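Local coordinates for protein meso-diaminopimelate dehydrogenase (Clostridium tetani, PDB 3WGQ) that catalyses the reversible NADP-dependent oxidative deamination of meso-2,6-diaminopimelate to L-2-amino-6-oxopimelate, at residues L31-T36 and K49-S54; R55-K60 and A84-T89. The protein carries 6 engineered substitutions. All coordinates share one frame; numbering follows the deposited sequence.

Contact 1: L31-T36 and K49-S54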
loop_
_atom_site.group_PDB
_atom_site.type_symbol
_atom_site.label_atom_id
_atom_site.label_comp_id
_atom_site.label_asym_id
_atom_site.label_seq_id
_atom_site.Cartn_x
_atom_site.Cartn_y
_atom_site.Cartn_z
ATOM N N LEU B 31 24.817 13.486 -1.466
ATOM C CA LEU B 31 24.544 14.351 -2.600
ATOM C C LEU B 31 25.866 14.722 -3.262
ATOM O O LEU B 31 26.737 15.321 -2.630
ATOM C CB LEU B 31 23.836 15.623 -2.133
ATOM C CG LEU B 31 23.572 16.685 -3.200
ATOM C CD1 LEU B 31 22.737 16.097 -4.331
ATOM C CD2 LEU B 31 22.859 17.867 -2.560
ATOM N N GLU B 32 26.016 14.359 -4.530
ATOM C CA GLU B 32 27.240 14.666 -5.254
ATOM C C GLU B 32 27.181 16.048 -5.886
ATOM O O GLU B 32 28.128 16.819 -5.787
ATOM C CB GLU B 32 27.499 13.619 -6.339
ATOM C CG GLU B 32 27.971 12.275 -5.810
ATOM C CD GLU B 32 29.209 12.400 -4.940
ATOM O OE1 GLU B 32 30.181 13.051 -5.382
ATOM O OE2 GLU B 32 29.209 11.844 -3.819
ATOM N N ALA B 33 26.065 16.358 -6.536
ATOM C CA ALA B 33 25.919 17.648 -7.187
ATOM C C ALA B 33 24.475 17.984 -7.532
ATOM O O ALA B 33 23.629 17.101 -7.674
ATOM C CB ALA B 33 26.763 17.684 -8.454
ATOM N N ILE B 34 24.222 19.281 -7.663
ATOM C CA ILE B 34 22.914 19.807 -8.013
ATOM C C ILE B 34 23.147 20.594 -9.301
ATOM O O ILE B 34 23.852 21.603 -9.305
ATOM C CB ILE B 34 22.391 20.746 -6.912
ATOM C CG1 ILE B 34 22.351 19.993 -5.579
ATOM C CG2 ILE B 34 21.009 21.252 -7.265
ATOM C CD1 ILE B 34 21.965 20.862 -4.391
ATOM N N PHE B 35 22.561 20.120 -10.394
ATOM C CA PHE B 35 22.731 20.759 -11.688
ATOM C C PHE B 35 21.631 21.767 -11.993
ATOM O O PHE B 35 20.446 21.449 -11.930
ATOM C CB PHE B 35 22.801 19.681 -12.762
ATOM C CG PHE B 35 23.893 18.674 -12.521
ATOM C CD1 PHE B 35 25.219 18.980 -12.819
ATOM C CD2 PHE B 35 23.608 17.448 -11.933
ATOM C CE1 PHE B 35 26.242 18.083 -12.534
ATOM C CE2 PHE B 35 24.623 16.541 -11.643
ATOM C CZ PHE B 35 25.946 16.860 -11.944
ATOM N N THR B 36 22.035 22.991 -12.310
ATOM C CA THR B 36 21.088 24.056 -12.615
ATOM C C THR B 36 21.452 24.833 -13.876
ATOM O O THR B 36 22.616 24.893 -14.265
ATOM C CB THR B 36 21.017 25.062 -11.464
ATOM O OG1 THR B 36 20.221 26.184 -11.864
ATOM C CG2 THR B 36 22.414 25.538 -11.094
ATOM N N LYS B 49 27.636 22.233 -3.721
ATOM C CA LYS B 49 26.986 21.251 -4.578
ATOM C C LYS B 49 26.508 21.750 -5.939
ATOM O O LYS B 49 26.417 20.964 -6.879
ATOM C CB LYS B 49 25.811 20.614 -3.832
ATOM C CG LYS B 49 26.193 19.982 -2.501
ATOM C CD LYS B 49 27.224 18.884 -2.683
ATOM C CE LYS B 49 27.547 18.215 -1.364
ATOM N NZ LYS B 49 28.540 17.129 -1.550
ATOM N N LEU B 50 26.204 23.040 -6.057
ATOM C CA LEU B 50 25.725 23.568 -7.329
ATOM C C LEU B 50 26.726 23.473 -8.474
ATOM O O LEU B 50 27.873 23.893 -8.353
ATOM C CB LEU B 50 25.258 25.016 -7.169
ATOM C CG LEU B 50 23.807 25.152 -6.698
ATOM C CD1 LEU B 50 23.404 26.613 -6.641
ATOM C CD2 LEU B 50 22.905 24.394 -7.653
ATOM N N VAL B 51 26.267 22.915 -9.590
ATOM C CA VAL B 51 27.081 22.741 -10.787
ATOM C C VAL B 51 26.242 23.105 -12.002
ATOM O O VAL B 51 25.076 22.725 -12.093
ATOM C CB VAL B 51 27.544 21.281 -10.944
ATOM C CG1 VAL B 51 28.288 21.106 -12.266
ATOM C CG2 VAL B 51 28.424 20.890 -9.777
ATOM N N HIS B 52 26.831 23.832 -12.944
ATOM C CA HIS B 52 26.086 24.228 -14.126
ATOM C C HIS B 52 25.748 23.028 -15.001
ATOM O O HIS B 52 26.573 22.141 -15.218
ATOM C CB HIS B 52 26.853 25.290 -14.922
ATOM C CG HIS B 52 26.007 26.001 -15.927
ATOM N ND1 HIS B 52 25.922 25.601 -17.243
ATOM C CD2 HIS B 52 25.137 27.029 -15.790
ATOM C CE1 HIS B 52 25.032 26.349 -17.871
ATOM N NE2 HIS B 52 24.541 27.224 -17.011
ATOM N N ILE B 53 24.511 23.009 -15.488
ATOM C CA ILE B 53 23.993 21.931 -16.321
ATOM C C ILE B 53 24.877 21.553 -17.510
ATOM O O ILE B 53 24.828 20.425 -17.987
ATOM C CB ILE B 53 22.596 22.299 -16.870
ATOM C CG1 ILE B 53 21.948 21.075 -17.515
ATOM C CG2 ILE B 53 22.720 23.444 -17.879
ATOM C CD1 ILE B 53 21.731 19.942 -16.547
ATOM N N SER B 54 25.672 22.501 -17.997
ATOM C CA SER B 54 26.542 22.249 -19.143
ATOM C C SER B 54 27.646 21.256 -18.815
ATOM O O SER B 54 28.260 20.684 -19.714
ATOM C CB SER B 54 27.180 23.550 -19.608
ATOM O OG SER B 54 27.908 24.141 -18.544
#
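At the edge of the parallel sheet of this Rossmann-type domain, Ile34 and Thr36 of strand 29-36 hydrogen-bond to Lys49, Val51 and Ile53, on and flanking edge strand 50-52. The ladder illustrates how alternate residues on each side of a parallel pair bond twice, here Ile34 and Thr36 on one and Val51 between them on the other. Ile34 N donates to Lys49 O (2.9 Å) and Ile34 O accepts from Val51 N (2.8 Å). Two residues on, Thr36 N donates to Val51 O (3.1 Å), while Thr36 O receives Ile53 N (2.9 Å) just as the edge strand turns into a 3-10 segment. The short strand axes are 50° apart.

Lys49 adds a side-chain rung. Bent at chi2 (-60°) and extended thereafter, it runs past Leu31 in the opposite direction and sets NZ 2.8 Å from Leu31 O, almost in line with the carbonyl bond (168° at O). Of the two sheet faces, one carries Ile34 and Leu50; Leu50 CD2 lies between the CG2 methyls of Ile34 and Thr36, 3.7 Å from each. On the other, Phe35 and Val51 lie side by side and point the same way, with Val51 CG1 approaching ring atom CE1 of Phe35 obliquely at 3.7 Å. The second methyl of Val51 meets Ala33 CB. Thr36 O also lies above one face of the His52 ring, offset to the rim near CD2, and the hydroxyl of Thr36 bonds to Arg38 N beyond the strand end.

The intervening residues Ala33 and Phe35 turn their backbone groups to Ile9 and Gly11, joining the pair to strand 5-10 and its glycine-rich turn. Helix 14-23 packs on Leu31 and Ile34, whereas Leu56 and Tyr59 pack on Phe35 on the sheet face that bears Phe35 and Val51.

Contact 2: R55-K60 and A84-T89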
loop_
_atom_site.group_PDB
_atom_site.type_symbol
_atom_site.label_atom_id
_atom_site.label_comp_id
_atom_site.label_asym_id
_atom_site.label_seq_id
_atom_site.Cartn_x
_atom_site.Cartn_y
_atom_site.Cartn_z
ATOM N N ARG B 55 27.906 21.068 -17.525
ATOM C CA ARG B 55 28.953 20.154 -17.087
ATOM C C ARG B 55 28.413 18.826 -16.567
ATOM O O ARG B 55 29.140 18.076 -15.920
ATOM C CB ARG B 55 29.804 20.821 -16.006
ATOM C CG ARG B 55 30.602 22.016 -16.509
ATOM C CD ARG B 55 31.131 22.843 -15.364
ATOM N NE ARG B 55 32.144 22.148 -14.580
ATOM C CZ ARG B 55 33.407 21.985 -14.960
ATOM N NH1 ARG B 55 33.826 22.464 -16.123
ATOM N NH2 ARG B 55 34.257 21.358 -14.162
ATOM N N LEU B 56 27.149 18.534 -16.856
ATOM C CA LEU B 56 26.540 17.285 -16.401
ATOM C C LEU B 56 27.302 16.047 -16.882
ATOM O O LEU B 56 27.572 15.133 -16.101
ATOM C CB LEU B 56 25.088 17.208 -16.871
ATOM C CG LEU B 56 24.301 15.970 -16.431
ATOM C CD1 LEU B 56 23.066 16.394 -15.670
ATOM C CD2 LEU B 56 23.924 15.150 -17.648
ATOM N N GLU B 57 27.654 16.026 -18.164
ATOM C CA GLU B 57 28.372 14.899 -18.751
ATOM C C GLU B 57 29.702 14.577 -18.061
ATOM O O GLU B 57 30.211 13.458 -18.178
ATOM C CB GLU B 57 28.607 15.166 -20.241
ATOM C CG GLU B 57 29.282 16.507 -20.523
ATOM C CD GLU B 57 29.299 16.868 -22.002
ATOM O OE1 GLU B 57 29.897 17.912 -22.352
ATOM O OE2 GLU B 57 28.715 16.115 -22.812
ATOM N N LEU B 58 30.262 15.543 -17.338
ATOM C CA LEU B 58 31.532 15.338 -16.640
ATOM C C LEU B 58 31.372 14.516 -15.363
ATOM O O LEU B 58 32.361 14.172 -14.705
ATOM C CB LEU B 58 32.161 16.687 -16.277
ATOM C CG LEU B 58 32.535 17.637 -17.414
ATOM C CD1 LEU B 58 33.003 18.971 -16.839
ATOM C CD2 LEU B 58 33.624 17.008 -18.270
ATOM N N TYR B 59 30.128 14.202 -15.013
ATOM C CA TYR B 59 29.845 13.449 -13.793
ATOM C C TYR B 59 29.310 12.031 -14.001
ATOM O O TYR B 59 28.813 11.414 -13.056
ATOM C CB TYR B 59 28.847 14.235 -12.926
ATOM C CG TYR B 59 29.428 15.483 -12.309
ATOM C CD1 TYR B 59 29.724 16.601 -13.093
ATOM C CD2 TYR B 59 29.735 15.531 -10.948
ATOM C CE1 TYR B 59 30.317 17.730 -12.535
ATOM C CE2 TYR B 59 30.328 16.654 -10.383
ATOM C CZ TYR B 59 30.618 17.750 -11.184
ATOM O OH TYR B 59 31.221 18.855 -10.636
ATOM N N LYS B 60 29.415 11.504 -15.216
ATOM C CA LYS B 60 28.892 10.165 -15.474
ATOM C C LYS B 60 29.572 9.050 -14.679
ATOM O O LYS B 60 29.107 7.909 -14.690
ATOM C CB LYS B 60 28.932 9.846 -16.975
ATOM C CG LYS B 60 30.300 9.545 -17.554
ATOM C CD LYS B 60 30.167 9.236 -19.042
ATOM C CE LYS B 60 31.457 8.680 -19.629
ATOM N NZ LYS B 60 32.601 9.614 -19.454
ATOM N N ALA B 84 19.226 10.067 -19.454
ATOM C CA ALA B 84 19.145 8.611 -19.455
ATOM C C ALA B 84 20.272 7.971 -20.254
ATOM O O ALA B 84 20.752 6.889 -19.911
ATOM C CB ALA B 84 17.785 8.164 -20.006
ATOM N N SER B 85 20.694 8.648 -21.317
ATOM C CA SER B 85 21.760 8.143 -22.170
ATOM C C SER B 85 23.094 8.122 -21.450
ATOM O O SER B 85 24.037 7.479 -21.905
ATOM C CB SER B 85 21.890 9.009 -23.422
ATOM O OG SER B 85 22.371 10.299 -23.083
ATOM N N GLN B 86 23.176 8.821 -20.324
ATOM C CA GLN B 86 24.426 8.886 -19.582
ATOM C C GLN B 86 24.336 8.474 -18.123
ATOM O O GLN B 86 25.363 8.261 -17.478
ATOM C CB GLN B 86 24.993 10.300 -19.658
ATOM C CG GLN B 86 25.274 10.778 -21.070
ATOM C CD GLN B 86 25.525 12.270 -21.129
ATOM O OE1 GLN B 86 24.632 13.071 -20.847
ATOM N NE2 GLN B 86 26.747 12.655 -21.488
ATOM N N PHE B 87 23.125 8.381 -17.587
ATOM C CA PHE B 87 22.963 7.992 -16.185
ATOM C C PHE B 87 21.720 7.153 -15.980
ATOM O O PHE B 87 20.857 7.078 -16.851
ATOM C CB PHE B 87 22.814 9.220 -15.269
ATOM C CG PHE B 87 23.902 10.245 -15.414
ATOM C CD1 PHE B 87 23.944 11.088 -16.522
ATOM C CD2 PHE B 87 24.872 10.386 -14.426
ATOM C CE1 PHE B 87 24.937 12.057 -16.641
ATOM C CE2 PHE B 87 25.869 11.354 -14.537
ATOM C CZ PHE B 87 25.903 12.190 -15.644
ATOM N N ASN B 88 21.642 6.519 -14.817
ATOM C CA ASN B 88 20.456 5.760 -14.446
ATOM C C ASN B 88 19.590 6.901 -13.929
ATOM O O ASN B 88 20.083 7.759 -13.206
ATOM C CB ASN B 88 20.766 4.785 -13.312
ATOM C CG ASN B 88 21.640 3.636 -13.755
ATOM O OD1 ASN B 88 21.301 2.905 -14.688
ATOM N ND2 ASN B 88 22.766 3.464 -13.086
ATOM N N THR B 89 18.317 6.941 -14.284
ATOM C CA THR B 89 17.511 8.063 -13.830
ATOM C C THR B 89 16.254 7.720 -13.059
ATOM O O THR B 89 15.789 6.586 -13.060
ATOM C CB THR B 89 17.078 8.938 -15.009
ATOM O OG1 THR B 89 16.196 8.184 -15.853
ATOM C CG2 THR B 89 18.293 9.387 -15.818
HETATM O O HOH W 1 26.255 7.318 -15.337
#
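The flat ring of Phe87 points its far edge at Leu56, Tyr59 and Lys60, an example of an aromatic edge abutting the C-terminal end of a 3-10 segment and the residues after it. Its CG lies beside the backbone N, opposite the carbonyl carbon (chi1 -53°), which carries the ring across to the other segment. Tyr59 O lies near the ring plane, 3.3 Å from CE2 of Phe87, where the weakly positive ring hydrogens face a carbonyl. CZ of the same ring comes 3.4 Å from Leu56 O. Leu56 slides past Phe87 in the opposite direction, bringing its CD2 obliquely to within 3.4 Å of ring atom CE1, and Lys60 CA approaches CE2 obliquely too.

Gln86, extended beyond CG, crosses Leu56 and Glu57 at a slant. Its NE2 rests 3.4 Å from Glu57 CB, and its amide stands 82° from the Glu57 carboxylate plane. Glu57 OE2 stays 4.2 Å from Gln86 NE2, beyond hydrogen-bonding distance. Carbonyl oxygens of Lys60 and Gln86 share a water, although the short distance on the Gln86 side makes that bridge doubtful.

Met66 of strand 65-68 touches both Leu56 and Phe87; Ile83 of helix 80-84 also meets Leu56.

Followed from the N terminus, the chain runs out along strand 29-36, loops through residues without helix or strand, and returns at 49-54, where contact 1 closes that loop at the sheet edge. The 3-10 segment starts at the end of contact 1 and continues into 55-60, so contact 2 opens as contact 1 ends. It closes a longer excursion containing strand 65-68 and helix 80-84, ending at the entry to strand 89-91. The two loops are in series, neither nested nor crossed. Tyr59 joins them: its ring meets Phe35 edge-to-face, and its OH packs on Val51 CG2. With Leu56 on Phe35, segment 55-60 bridges strands 50-52 and 29-36 to strand 65-68, where Leu56 and Phe87 touch Met66.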